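Local coordinates for protein putative tagatose-6-phosphate ketose/aldose isomerase (Escherichia coli, PDB 3C3J) that is of unproven function but belongs to the SIS family, with two SIS domains in each chain and two chains in the assembly, at residues G234-A239 / Y258-G263; I227-S232 / L277-V282; G267-V272 / D302-R307; D69-W74 / I334-A339. All blocks are in the same frame, centred on the assembly; numbering follows the deposited sequence.

Overall arrangement
Interactions 1, 2 and 3 belong to the second SIS domain, and interaction 4 joins that domain to the first. Interaction 2 pairs strands 226-231 and 276-281 in the second sheet. Interaction 1, centres about 7 Å apart from it, packs the helix following strand 226-231 against neighbouring strand 255-259. Interaction 3, centres about 11 Å from interaction 2, lies in the loops leading into strands 276-281 and 307-312. Along the chain, interaction 1 is nested within interaction 2, interaction 3 crosses interaction 2, and interaction 4 encloses all three. Interactions 3 and 4 are farthest apart, centres about 26 Å, so the contacts run from the inter-domain seam to the N-terminal ends of strands in the second sheet.

Interaction 1 of 4, residues G234-A239 / Y258-G263; sequences GLQGAA and YDSPTG
Gln236 lays its side chain across the backbone between Asp259 and Ser260, with its CD 3.7 Å from Ser260 N. Having left the helix with CG trans to the amide nitrogen (chi1 -174°), it continues fully extended, which carries the amide alongside the end of strand 255-259. There Gln236 NE2 comes to the edge of the Tyr258 ring, near the ring plane, 3.5 Å from Tyr258 CD1; amide and ring planes are turned 49° apart. The amide nitrogen also reaches water 1 through a weak bond, and that water makes a long, weak bond to Tyr258 O. One helical turn on, Ala239 meets the root of the tyrosine, with Ala239 CB 4.1 Å from Tyr258 CB.

The turn beyond the strand is tied down by its own side chains. Asp259 OD1 takes Ser260 N on its anti lone pair at 2.8 Å. Ser260 then serves as N-cap of the next, weakly bonded helical turn, its OG accepting from Gly263 N at 2.9 Å. The second subunit is close by: Tyr258 packs on Tyr258 of that subunit, and Thr262 OG1 is hydrogen-bonded to its Thr89 O. Strand 226-231, helix 235-249 and strand 255-259 form a beta-alpha-beta unit, and the contact folds the start of its helix against the end of its second strand, as in the layered alpha/beta core of an SIS domain.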
loop_
_atom_site.group_PDB
_atom_site.type_symbol
_atom_site.label_atom_id
_atom_site.label_comp_id
_atom_site.label_asym_id
_atom_site.label_seq_id
_atom_site.Cartn_x
_atom_site.Cartn_y
_atom_site.Cartn_z
ATOM N N GLY A 234 4.881 1.904 -9.907
ATOM C CA GLY A 234 3.929 0.829 -10.132
ATOM C C GLY A 234 4.495 -0.591 -10.062
ATOM O O GLY A 234 3.752 -1.533 -9.832
ATOM N N LEU A 235 5.806 -0.753 -10.243
ATOM C CA LEU A 235 6.411 -2.070 -10.069
ATOM C C LEU A 235 6.374 -2.554 -8.635
ATOM O O LEU A 235 6.566 -3.743 -8.383
ATOM C CB LEU A 235 7.840 -2.113 -10.582
ATOM C CG LEU A 235 8.028 -1.947 -12.085
ATOM C CD1 LEU A 235 9.530 -1.862 -12.408
ATOM C CD2 LEU A 235 7.330 -3.072 -12.886
ATOM N N GLN A 236 6.130 -1.652 -7.684
ATOM C CA GLN A 236 5.867 -2.080 -6.327
ATOM C C GLN A 236 4.619 -2.996 -6.289
ATOM O O GLN A 236 4.575 -3.981 -5.528
ATOM C CB GLN A 236 5.747 -0.909 -5.336
ATOM C CG GLN A 236 5.622 -1.454 -3.919
ATOM C CD GLN A 236 5.537 -0.438 -2.810
ATOM O OE1 GLN A 236 5.610 0.807 -3.016
ATOM N NE2 GLN A 236 5.355 -0.966 -1.594
ATOM N N GLY A 237 3.610 -2.685 -7.106
ATOM C CA GLY A 237 2.443 -3.563 -7.224
ATOM C C GLY A 237 2.788 -4.953 -7.751
ATOM O O GLY A 237 2.211 -5.947 -7.318
ATOM N N ALA A 238 3.720 -5.026 -8.704
ATOM C CA ALA A 238 4.240 -6.305 -9.194
ATOM C C ALA A 238 4.979 -7.057 -8.084
ATOM O O ALA A 238 4.813 -8.296 -7.921
ATOM C CB ALA A 238 5.157 -6.077 -10.408
ATOM N N ALA A 239 5.775 -6.318 -7.314
ATOM C CA ALA A 239 6.444 -6.888 -6.129
ATOM C C ALA A 239 5.447 -7.433 -5.120
ATOM O O ALA A 239 5.658 -8.508 -4.573
ATOM C CB ALA A 239 7.392 -5.872 -5.484
ATOM N N TYR A 258 7.154 -6.952 0.464
ATOM C CA TYR A 258 7.351 -6.105 -0.721
ATOM C C TYR A 258 7.614 -4.671 -0.302
ATOM O O TYR A 258 7.192 -4.237 0.774
ATOM C CB TYR A 258 6.110 -6.127 -1.622
ATOM C CG TYR A 258 4.872 -5.664 -0.906
ATOM C CD1 TYR A 258 4.435 -4.335 -0.994
ATOM C CD2 TYR A 258 4.148 -6.538 -0.105
ATOM C CE1 TYR A 258 3.298 -3.905 -0.301
ATOM C CE2 TYR A 258 3.011 -6.102 0.606
ATOM C CZ TYR A 258 2.593 -4.790 0.489
ATOM O OH TYR A 258 1.464 -4.358 1.177
ATOM N N ASP A 259 8.227 -3.918 -1.189
ATOM C CA ASP A 259 8.416 -2.480 -0.999
ATOM C C ASP A 259 8.968 -1.875 -2.267
ATOM O O ASP A 259 9.184 -2.575 -3.256
ATOM C CB ASP A 259 9.376 -2.181 0.161
ATOM C CG ASP A 259 8.973 -0.934 0.983
ATOM O OD1 ASP A 259 8.569 0.121 0.432
ATOM O OD2 ASP A 259 9.112 -1.005 2.218
ATOM N N SER A 260 9.173 -0.567 -2.242
ATOM C CA SER A 260 9.937 0.094 -3.280
ATOM C C SER A 260 11.392 0.136 -2.810
ATOM O O SER A 260 11.649 0.098 -1.618
ATOM C CB SER A 260 9.445 1.507 -3.523
ATOM O OG SER A 260 9.673 2.295 -2.392
ATOM N N PRO A 261 12.344 0.146 -3.748
ATOM C CA PRO A 261 13.750 0.301 -3.368
ATOM C C PRO A 261 14.038 1.485 -2.432
ATOM O O PRO A 261 14.741 1.299 -1.432
ATOM C CB PRO A 261 14.457 0.448 -4.727
ATOM C CG PRO A 261 13.616 -0.364 -5.642
ATOM C CD PRO A 261 12.188 -0.132 -5.181
ATOM N N THR A 262 13.487 2.665 -2.727
ATOM C CA THR A 262 13.748 3.841 -1.893
ATOM C C THR A 262 12.984 3.772 -0.550
ATOM O O THR A 262 13.530 4.124 0.487
ATOM C CB THR A 262 13.438 5.142 -2.634
ATOM O OG1 THR A 262 12.090 5.088 -3.090
ATOM C CG2 THR A 262 14.376 5.304 -3.854
ATOM N N GLY A 263 11.753 3.262 -0.576
ATOM C CA GLY A 263 10.962 3.026 0.626
ATOM C C GLY A 263 11.647 2.058 1.585
ATOM O O GLY A 263 11.592 2.237 2.809
HETATM O O HOH W 1 5.615 -1.130 0.951
#

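Interaction 2 of 4, residues I227-S232 / L277-V282; sequences IVYLGS and LVVVFV
Strands 227-231 and 277-281 run parallel in exact register from Ile227 beside Leu277 to Leu230 beside Val280, their axes 4.8 Å apart at closest and their N-to-C directions 15° apart. Four hydrogen bonds lace them together: Val228 N to Leu277 O, Val279 N to Val228 O (2.8 Å), Leu230 N to Val279 O and Phe281 N to Leu230 O. Beyond them water 2 accepts from Ser232 N and donates to Phe281 O, each at 2.8 Å.

Strand 255-259 pairs with the other side of 227-231, and 307-312 with that of 277-281, so both are inner strands of the parallel sheet of this SIS domain, an alpha/beta sandwich with helices on both faces. On the face of Ile227, Tyr229 and Phe281, covered by helices 235-249 and 335-356, Ile227 CD1 lies alongside Leu277 CD2 at 3.6 Å. With CG turned from its carbonyl carbon (chi1 -72°), Tyr229 leans toward the neighbouring strand: its CD1 is 3.7 Å from Val279 CB and 3.4 Å from Phe281 CZ, the ring planes inclined at 44°. Phe281 also stacks on Phe342. The reverse face is aliphatic, with Leu230 CD1 passing slantwise to Val278 CG1 at 3.9 Å beneath Leu295 and Leu299.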
loop_
_atom_site.group_PDB
_atom_site.type_symbol
_atom_site.label_atom_id
_atom_site.label_comp_id
_atom_site.label_asym_id
_atom_site.label_seq_id
_atom_site.Cartn_x
_atom_site.Cartn_y
_atom_site.Cartn_z
ATOM N N ILE A 227 11.448 -13.816 1.826
ATOM C CA ILE A 227 11.655 -13.263 0.512
ATOM C C ILE A 227 11.104 -11.847 0.468
ATOM O O ILE A 227 10.036 -11.571 1.017
ATOM C CB ILE A 227 11.046 -14.150 -0.611
ATOM C CG1 ILE A 227 11.361 -13.552 -1.983
ATOM C CG2 ILE A 227 9.563 -14.353 -0.437
ATOM C CD1 ILE A 227 11.176 -14.528 -3.125
ATOM N N VAL A 228 11.867 -10.954 -0.153
ATOM C CA VAL A 228 11.455 -9.583 -0.338
ATOM C C VAL A 228 11.556 -9.247 -1.811
ATOM O O VAL A 228 12.629 -9.410 -2.420
ATOM C CB VAL A 228 12.326 -8.556 0.420
ATOM C CG1 VAL A 228 11.657 -7.119 0.285
ATOM C CG2 VAL A 228 12.522 -8.970 1.853
ATOM N N TYR A 229 10.444 -8.769 -2.372
ATOM C CA TYR A 229 10.456 -8.208 -3.726
ATOM C C TYR A 229 10.409 -6.698 -3.677
ATOM O O TYR A 229 9.596 -6.128 -2.933
ATOM C CB TYR A 229 9.257 -8.725 -4.539
ATOM C CG TYR A 229 9.336 -10.180 -4.954
ATOM C CD1 TYR A 229 9.984 -10.558 -6.132
ATOM C CD2 TYR A 229 8.687 -11.164 -4.220
ATOM C CE1 TYR A 229 10.021 -11.891 -6.547
ATOM C CE2 TYR A 229 8.712 -12.487 -4.613
ATOM C CZ TYR A 229 9.381 -12.849 -5.784
ATOM O OH TYR A 229 9.394 -14.162 -6.180
ATOM N N LEU A 230 11.236 -6.053 -4.500
ATOM C CA LEU A 230 11.339 -4.582 -4.561
ATOM C C LEU A 230 11.134 -4.070 -5.979
ATOM O O LEU A 230 11.666 -4.631 -6.947
ATOM C CB LEU A 230 12.700 -4.097 -4.035
ATOM C CG LEU A 230 13.150 -4.525 -2.631
ATOM C CD1 LEU A 230 14.591 -4.089 -2.301
ATOM C CD2 LEU A 230 12.172 -3.987 -1.583
ATOM N N GLY A 231 10.317 -3.028 -6.111
ATOM C CA GLY A 231 10.088 -2.373 -7.401
ATOM C C GLY A 231 9.636 -0.940 -7.186
ATOM O O GLY A 231 8.885 -0.667 -6.257
ATOM N N SER A 232 10.086 -0.033 -8.045
ATOM C CA SER A 232 9.756 1.384 -7.910
ATOM C C SER A 232 8.433 1.715 -8.575
ATOM O O SER A 232 8.034 1.084 -9.565
ATOM C CB SER A 232 10.861 2.287 -8.501
ATOM O OG SER A 232 12.072 2.194 -7.770
ATOM N N LEU A 277 16.112 -13.857 0.851
ATOM C CA LEU A 277 16.285 -13.590 -0.570
ATOM C C LEU A 277 15.654 -12.245 -0.881
ATOM O O LEU A 277 14.494 -12.029 -0.561
ATOM C CB LEU A 277 15.542 -14.641 -1.413
ATOM C CG LEU A 277 15.385 -14.420 -2.933
ATOM C CD1 LEU A 277 16.720 -14.303 -3.666
ATOM C CD2 LEU A 277 14.571 -15.551 -3.541
ATOM N N VAL A 278 16.399 -11.388 -1.552
ATOM C CA VAL A 278 15.890 -10.109 -2.031
ATOM C C VAL A 278 15.915 -10.128 -3.548
ATOM O O VAL A 278 16.966 -10.394 -4.164
ATOM C CB VAL A 278 16.745 -8.922 -1.527
ATOM C CG1 VAL A 278 16.222 -7.593 -2.124
ATOM C CG2 VAL A 278 16.771 -8.880 0.037
ATOM N N VAL A 279 14.768 -9.838 -4.167
ATOM C CA VAL A 279 14.681 -9.748 -5.627
ATOM C C VAL A 279 14.299 -8.331 -6.032
ATOM O O VAL A 279 13.294 -7.797 -5.571
ATOM C CB VAL A 279 13.678 -10.777 -6.209
ATOM C CG1 VAL A 279 13.619 -10.675 -7.750
ATOM C CG2 VAL A 279 14.019 -12.194 -5.737
ATOM N N VAL A 280 15.098 -7.737 -6.909
ATOM C CA VAL A 280 14.898 -6.360 -7.340
ATOM C C VAL A 280 14.465 -6.338 -8.787
ATOM O O VAL A 280 15.207 -6.781 -9.675
ATOM C CB VAL A 280 16.163 -5.502 -7.144
ATOM C CG1 VAL A 280 15.913 -4.053 -7.608
ATOM C CG2 VAL A 280 16.626 -5.559 -5.674
ATOM N N PHE A 281 13.269 -5.808 -9.019
ATOM C CA PHE A 281 12.747 -5.565 -10.357
ATOM C C PHE A 281 13.250 -4.178 -10.839
ATOM O O PHE A 281 12.711 -3.136 -10.447
ATOM C CB PHE A 281 11.205 -5.563 -10.368
ATOM C CG PHE A 281 10.540 -6.865 -9.921
ATOM C CD1 PHE A 281 11.193 -8.103 -9.969
ATOM C CD2 PHE A 281 9.209 -6.846 -9.539
ATOM C CE1 PHE A 281 10.549 -9.258 -9.570
ATOM C CE2 PHE A 281 8.544 -7.996 -9.172
ATOM C CZ PHE A 281 9.200 -9.212 -9.199
ATOM N N VAL A 282 14.287 -4.167 -11.676
ATOM C CA VAL A 282 14.917 -2.927 -12.081
ATOM C C VAL A 282 14.104 -2.188 -13.160
ATOM O O VAL A 282 13.734 -2.762 -14.190
ATOM C CB VAL A 282 16.367 -3.196 -12.569
ATOM C CG1 VAL A 282 17.067 -1.890 -13.028
ATOM C CG2 VAL A 282 17.158 -3.877 -11.472
HETATM O O HOH W 2 11.802 -0.536 -10.256
#

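Interaction 3 of 4, residues G267-V272 / D302-R307; sequences GPKSLV and DNQAMR
Lys269 and Asp302 come together from opposite directions to form a salt bridge, with Lys269 NZ 2.7 Å from Asp302 OD2. The ammonium lies on the syn side of that oxygen, the side of OD1, but it comes in side-on rather than straight: Lys269 CE is only 2.9 Å from the same Asp302 OD2, so the fine placement of the group is uncertain. Lys269 can span the distance because its chain is extended all the way, beginning with CG pointing away from N, beside the carbonyl carbon (chi1 -163°). Its NZ forms a second salt bridge with Glu298, one turn earlier on helix 288-302, and two acidic groups would probably favour the charged form of the lysine.

The 3-10 segment carrying the lysine, 268-271, is held by its own bonds. Gly267 O accepts twice from Ser270, from its N at 3.1 Å and from its OG at 2.7 Å. Leu271 N goes to Pro268 O, and Val272 N to Lys269 O at 2.9 Å. Leu271 O is met by Arg226 NH2, and the Leu271 side chain packs on Leu247 of the second subunit.

Below the salt bridge the contact turns apolar. Val272 CG1 presses on Gln304 CG at 3.5 Å, the two side chains crossing at about a right angle, and touches Ala305 CB at 3.7 Å. Asn303, with positive phi, is the first residue to leave helix 288-302, and Gln304 and Ala305 follow it. What the pair of segments forms is a contact between loops entering neighbouring parallel strands, 276-281 and 307-312, at the N-terminal ends of these strands in the parallel sheet of an SIS domain.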
loop_
_atom_site.group_PDB
_atom_site.type_symbol
_atom_site.label_atom_id
_atom_site.label_comp_id
_atom_site.label_asym_id
_atom_site.label_seq_id
_atom_site.Cartn_x
_atom_site.Cartn_y
_atom_site.Cartn_z
ATOM N N GLY A 267 13.368 1.878 7.266
ATOM C CA GLY A 267 12.941 0.923 8.303
ATOM C C GLY A 267 12.867 -0.527 7.854
ATOM O O GLY A 267 13.417 -1.413 8.516
ATOM N N PRO A 268 12.158 -0.793 6.748
ATOM C CA PRO A 268 11.910 -2.183 6.337
ATOM C C PRO A 268 13.149 -3.039 6.041
ATOM O O PRO A 268 13.095 -4.255 6.177
ATOM C CB PRO A 268 11.036 -2.023 5.097
ATOM C CG PRO A 268 10.395 -0.726 5.250
ATOM C CD PRO A 268 11.438 0.146 5.875
ATOM N N LYS A 269 14.256 -2.385 5.699
ATOM C CA LYS A 269 15.524 -3.045 5.429
ATOM C C LYS A 269 15.993 -3.913 6.604
ATOM O O LYS A 269 16.730 -4.883 6.433
ATOM C CB LYS A 269 16.565 -1.984 5.120
ATOM C CG LYS A 269 17.770 -2.509 4.450
ATOM C CD LYS A 269 18.819 -1.403 4.331
ATOM C CE LYS A 269 20.167 -2.011 4.018
ATOM N NZ LYS A 269 21.284 -1.028 4.052
ATOM N N SER A 270 15.530 -3.569 7.797
ATOM C CA SER A 270 15.852 -4.327 8.995
ATOM C C SER A 270 15.397 -5.767 8.896
ATOM O O SER A 270 15.926 -6.627 9.581
ATOM C CB SER A 270 15.223 -3.680 10.227
ATOM O OG SER A 270 13.833 -3.625 10.067
ATOM N N LEU A 271 14.423 -6.043 8.037
ATOM C CA LEU A 271 14.025 -7.424 7.843
ATOM C C LEU A 271 15.086 -8.300 7.129
ATOM O O LEU A 271 15.035 -9.523 7.203
ATOM C CB LEU A 271 12.636 -7.485 7.195
ATOM C CG LEU A 271 12.525 -7.332 5.703
ATOM C CD1 LEU A 271 12.802 -8.675 5.073
ATOM C CD2 LEU A 271 11.122 -6.776 5.322
ATOM N N VAL A 272 16.043 -7.692 6.440
ATOM C CA VAL A 272 17.037 -8.476 5.722
ATOM C C VAL A 272 17.979 -9.213 6.698
ATOM O O VAL A 272 18.678 -8.601 7.500
ATOM C CB VAL A 272 17.860 -7.617 4.747
ATOM C CG1 VAL A 272 18.913 -8.463 4.041
ATOM C CG2 VAL A 272 16.951 -6.939 3.717
ATOM N N ASP A 302 26.301 -4.398 1.469
ATOM C CA ASP A 302 25.926 -4.874 2.806
ATOM C C ASP A 302 26.260 -6.350 2.997
ATOM O O ASP A 302 26.670 -6.771 4.077
ATOM C CB ASP A 302 24.418 -4.735 3.047
ATOM C CG ASP A 302 23.966 -3.301 3.209
ATOM O OD1 ASP A 302 24.832 -2.400 3.369
ATOM O OD2 ASP A 302 22.731 -3.078 3.182
ATOM N N ASN A 303 26.022 -7.142 1.959
ATOM C CA ASN A 303 26.302 -8.563 1.989
ATOM C C ASN A 303 25.641 -9.274 3.182
ATOM O O ASN A 303 26.239 -10.153 3.807
ATOM C CB ASN A 303 27.826 -8.786 1.978
ATOM C CG ASN A 303 28.201 -10.216 1.717
ATOM O OD1 ASN A 303 27.587 -10.895 0.898
ATOM N ND2 ASN A 303 29.194 -10.695 2.434
ATOM N N GLN A 304 24.413 -8.903 3.516
ATOM C CA GLN A 304 23.770 -9.535 4.661
ATOM C C GLN A 304 22.659 -10.519 4.300
ATOM O O GLN A 304 22.389 -11.450 5.054
ATOM C CB GLN A 304 23.351 -8.493 5.708
ATOM C CG GLN A 304 22.034 -7.805 5.517
ATOM C CD GLN A 304 22.005 -6.409 6.169
ATOM O OE1 GLN A 304 23.049 -5.899 6.615
ATOM N NE2 GLN A 304 20.823 -5.782 6.205
ATOM N N ALA A 305 22.029 -10.323 3.148
ATOM C CA ALA A 305 21.029 -11.262 2.642
ATOM C C ALA A 305 21.680 -12.597 2.268
ATOM O O ALA A 305 22.861 -12.638 1.915
ATOM C CB ALA A 305 20.315 -10.674 1.429
HETATM N N MSE A 306 20.910 -13.679 2.340
HETATM C CA MSE A 306 21.342 -14.955 1.776
HETATM C C MSE A 306 21.651 -14.808 0.303
HETATM O O MSE A 306 22.620 -15.382 -0.182
HETATM C CB MSE A 306 20.268 -16.023 1.951
HETATM C CG MSE A 306 20.647 -17.419 1.419
HETATM SE SE MSE A 306 19.312 -18.791 1.941
HETATM C CE MSE A 306 20.022 -19.248 3.733
ATOM N N ARG A 307 20.804 -14.058 -0.413
ATOM C CA ARG A 307 20.974 -13.829 -1.849
ATOM C C ARG A 307 20.250 -12.557 -2.280
ATOM O O ARG A 307 19.138 -12.307 -1.807
ATOM C CB ARG A 307 20.432 -15.018 -2.658
ATOM C CG ARG A 307 20.926 -15.048 -4.101
ATOM C CD ARG A 307 20.633 -16.361 -4.805
ATOM N NE ARG A 307 21.253 -17.493 -4.108
ATOM C CZ ARG A 307 20.985 -18.780 -4.330
ATOM N NH1 ARG A 307 20.109 -19.146 -5.264
ATOM N NH2 ARG A 307 21.607 -19.719 -3.612
#

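Interaction 4 of 4, residues D69-W74 / I334-A339; sequences DIIAPW and IDVEQA
Val336 sits over the indole of Trp74: its CG2 is 4.1 Å from the centroid of the six-membered ring and 12° off the normal, a CH-pi contact, while its CG1 reaches Trp74 CB at 3.7 Å. Ile334 closes on the same ring at a slant, with its CD1 3.5 Å from Trp74 CZ2. This is the tight end. Trp74 gets there because its CG stands opposite the backbone N (chi1 -176°), which sends the ring out across the gap between the helices.

Toward the other end the fit is slacker. Ile71 CG2 is 4.2 Å from Val336 CG1, and Ile70 CG2 comes to Ala339 CB at 3.9 Å; both isoleucines are buried and also lean on Met180 of helix 174-187. The tight end is the more open to solvent, since Trp74 and Ile334 stay partly exposed, although the indole is also stacked with His78.

Here helix 335-356 begins, with Ile334 at the N-cap. Glu337, in the first turn, accepts from Ile334 N through OE1 (3.1 Å), on the anti side and tilted out of the carboxylate plane, and the same oxygen is salt-bridged to Arg331. The short axes are 10.1 Å apart and nearly antiparallel, at 166°. Helix 63-79 comes from the first SIS domain and helix 335-356 from the second, making this a largely apolar helix-to-helix seam between the two domains of a tandem SIS protein.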
loop_
_atom_site.group_PDB
_atom_site.type_symbol
_atom_site.label_atom_id
_atom_site.label_comp_id
_atom_site.label_asym_id
_atom_site.label_seq_id
_atom_site.Cartn_x
_atom_site.Cartn_y
_atom_site.Cartn_z
ATOM N N ASP A 69 -2.779 -1.069 -8.672
ATOM C CA ASP A 69 -1.498 -0.665 -8.065
ATOM C C ASP A 69 -0.387 -0.546 -9.100
ATOM O O ASP A 69 0.421 0.399 -9.042
ATOM C CB ASP A 69 -1.080 -1.612 -6.952
ATOM C CG ASP A 69 -1.994 -1.528 -5.717
ATOM O OD1 ASP A 69 -2.786 -0.579 -5.599
ATOM O OD2 ASP A 69 -1.925 -2.439 -4.860
ATOM N N ILE A 70 -0.362 -1.471 -10.058
ATOM C CA ILE A 70 0.659 -1.442 -11.114
ATOM C C ILE A 70 0.361 -0.346 -12.159
ATOM O O ILE A 70 1.278 0.404 -12.535
ATOM C CB ILE A 70 0.822 -2.801 -11.780
ATOM C CG1 ILE A 70 1.253 -3.849 -10.739
ATOM C CG2 ILE A 70 1.864 -2.754 -12.912
ATOM C CD1 ILE A 70 1.113 -5.280 -11.195
ATOM N N ILE A 71 -0.888 -0.222 -12.608
ATOM C CA ILE A 71 -1.181 0.557 -13.810
ATOM C C ILE A 71 -1.915 1.886 -13.628
ATOM O O ILE A 71 -1.902 2.678 -14.566
ATOM C CB ILE A 71 -1.922 -0.282 -14.897
ATOM C CG1 ILE A 71 -3.377 -0.601 -14.508
ATOM C CG2 ILE A 71 -1.147 -1.570 -15.253
ATOM C CD1 ILE A 71 -4.139 -1.370 -15.624
ATOM N N ALA A 72 -2.599 2.126 -12.488
ATOM C CA ALA A 72 -3.407 3.347 -12.331
ATOM C C ALA A 72 -2.577 4.647 -12.465
ATOM O O ALA A 72 -2.968 5.570 -13.193
ATOM C CB ALA A 72 -4.196 3.315 -11.020
ATOM N N PRO A 73 -1.409 4.713 -11.807
ATOM C CA PRO A 73 -0.626 5.945 -11.948
ATOM C C PRO A 73 -0.155 6.191 -13.368
ATOM O O PRO A 73 -0.287 7.301 -13.857
ATOM C CB PRO A 73 0.565 5.718 -11.015
ATOM C CG PRO A 73 0.076 4.661 -10.040
ATOM C CD PRO A 73 -0.761 3.773 -10.873
ATOM N N TRP A 74 0.400 5.178 -14.017
ATOM C CA TRP A 74 0.759 5.303 -15.432
ATOM C C TRP A 74 -0.425 5.721 -16.299
ATOM O O TRP A 74 -0.313 6.652 -17.119
ATOM C CB TRP A 74 1.383 4.016 -15.969
ATOM C CG TRP A 74 1.835 4.183 -17.372
ATOM C CD1 TRP A 74 2.987 4.787 -17.783
ATOM C CD2 TRP A 74 1.123 3.806 -18.565
ATOM N NE1 TRP A 74 3.047 4.795 -19.169
ATOM C CE2 TRP A 74 1.920 4.202 -19.669
ATOM C CE3 TRP A 74 -0.113 3.182 -18.806
ATOM C CZ2 TRP A 74 1.537 3.979 -20.995
ATOM C CZ3 TRP A 74 -0.490 2.941 -20.135
ATOM C CH2 TRP A 74 0.332 3.337 -21.207
ATOM N N ILE A 334 8.342 -0.087 -21.528
ATOM C CA ILE A 334 8.023 0.781 -20.413
ATOM C C ILE A 334 7.691 -0.088 -19.179
ATOM O O ILE A 334 7.565 -1.322 -19.291
ATOM C CB ILE A 334 6.887 1.758 -20.752
ATOM C CG1 ILE A 334 5.589 1.023 -21.094
ATOM C CG2 ILE A 334 7.298 2.716 -21.911
ATOM C CD1 ILE A 334 4.375 1.971 -21.343
ATOM N N ASP A 335 7.586 0.518 -18.000
ATOM C CA ASP A 335 7.493 -0.302 -16.795
ATOM C C ASP A 335 6.217 -1.130 -16.711
ATOM O O ASP A 335 6.254 -2.248 -16.210
ATOM C CB ASP A 335 7.746 0.500 -15.521
ATOM C CG ASP A 335 9.238 0.684 -15.224
ATOM O OD1 ASP A 335 10.080 -0.079 -15.774
ATOM O OD2 ASP A 335 9.580 1.589 -14.424
ATOM N N VAL A 336 5.103 -0.618 -17.223
ATOM C CA VAL A 336 3.876 -1.417 -17.187
ATOM C C VAL A 336 3.988 -2.659 -18.101
ATOM O O VAL A 336 3.338 -3.681 -17.836
ATOM C CB VAL A 336 2.589 -0.599 -17.496
ATOM C CG1 VAL A 336 2.306 0.458 -16.377
ATOM C CG2 VAL A 336 2.634 0.043 -18.938
ATOM N N GLU A 337 4.779 -2.564 -19.177
ATOM C CA GLU A 337 5.111 -3.726 -20.021
ATOM C C GLU A 337 6.038 -4.700 -19.319
ATOM O O GLU A 337 5.793 -5.903 -19.349
ATOM C CB GLU A 337 5.704 -3.286 -21.354
ATOM C CG GLU A 337 4.671 -2.528 -22.225
ATOM C CD GLU A 337 5.271 -2.002 -23.525
ATOM O OE1 GLU A 337 6.447 -1.574 -23.476
ATOM O OE2 GLU A 337 4.564 -1.996 -24.573
ATOM N N GLN A 338 7.088 -4.170 -18.687
ATOM C CA GLN A 338 8.015 -4.963 -17.855
ATOM C C GLN A 338 7.370 -5.781 -16.742
ATOM O O GLN A 338 7.881 -6.839 -16.384
ATOM C CB GLN A 338 9.021 -4.047 -17.152
ATOM C CG GLN A 338 10.120 -3.489 -18.030
ATOM C CD GLN A 338 11.420 -3.315 -17.252
ATOM O OE1 GLN A 338 11.487 -2.606 -16.216
ATOM N NE2 GLN A 338 12.447 -3.957 -17.731
ATOM N N ALA A 339 6.303 -5.250 -16.148
ATOM C CA ALA A 339 5.597 -5.919 -15.064
ATOM C C ALA A 339 5.268 -7.360 -15.468
ATOM O O ALA A 339 5.417 -8.277 -14.674
ATOM C CB ALA A 339 4.300 -5.162 -14.693
#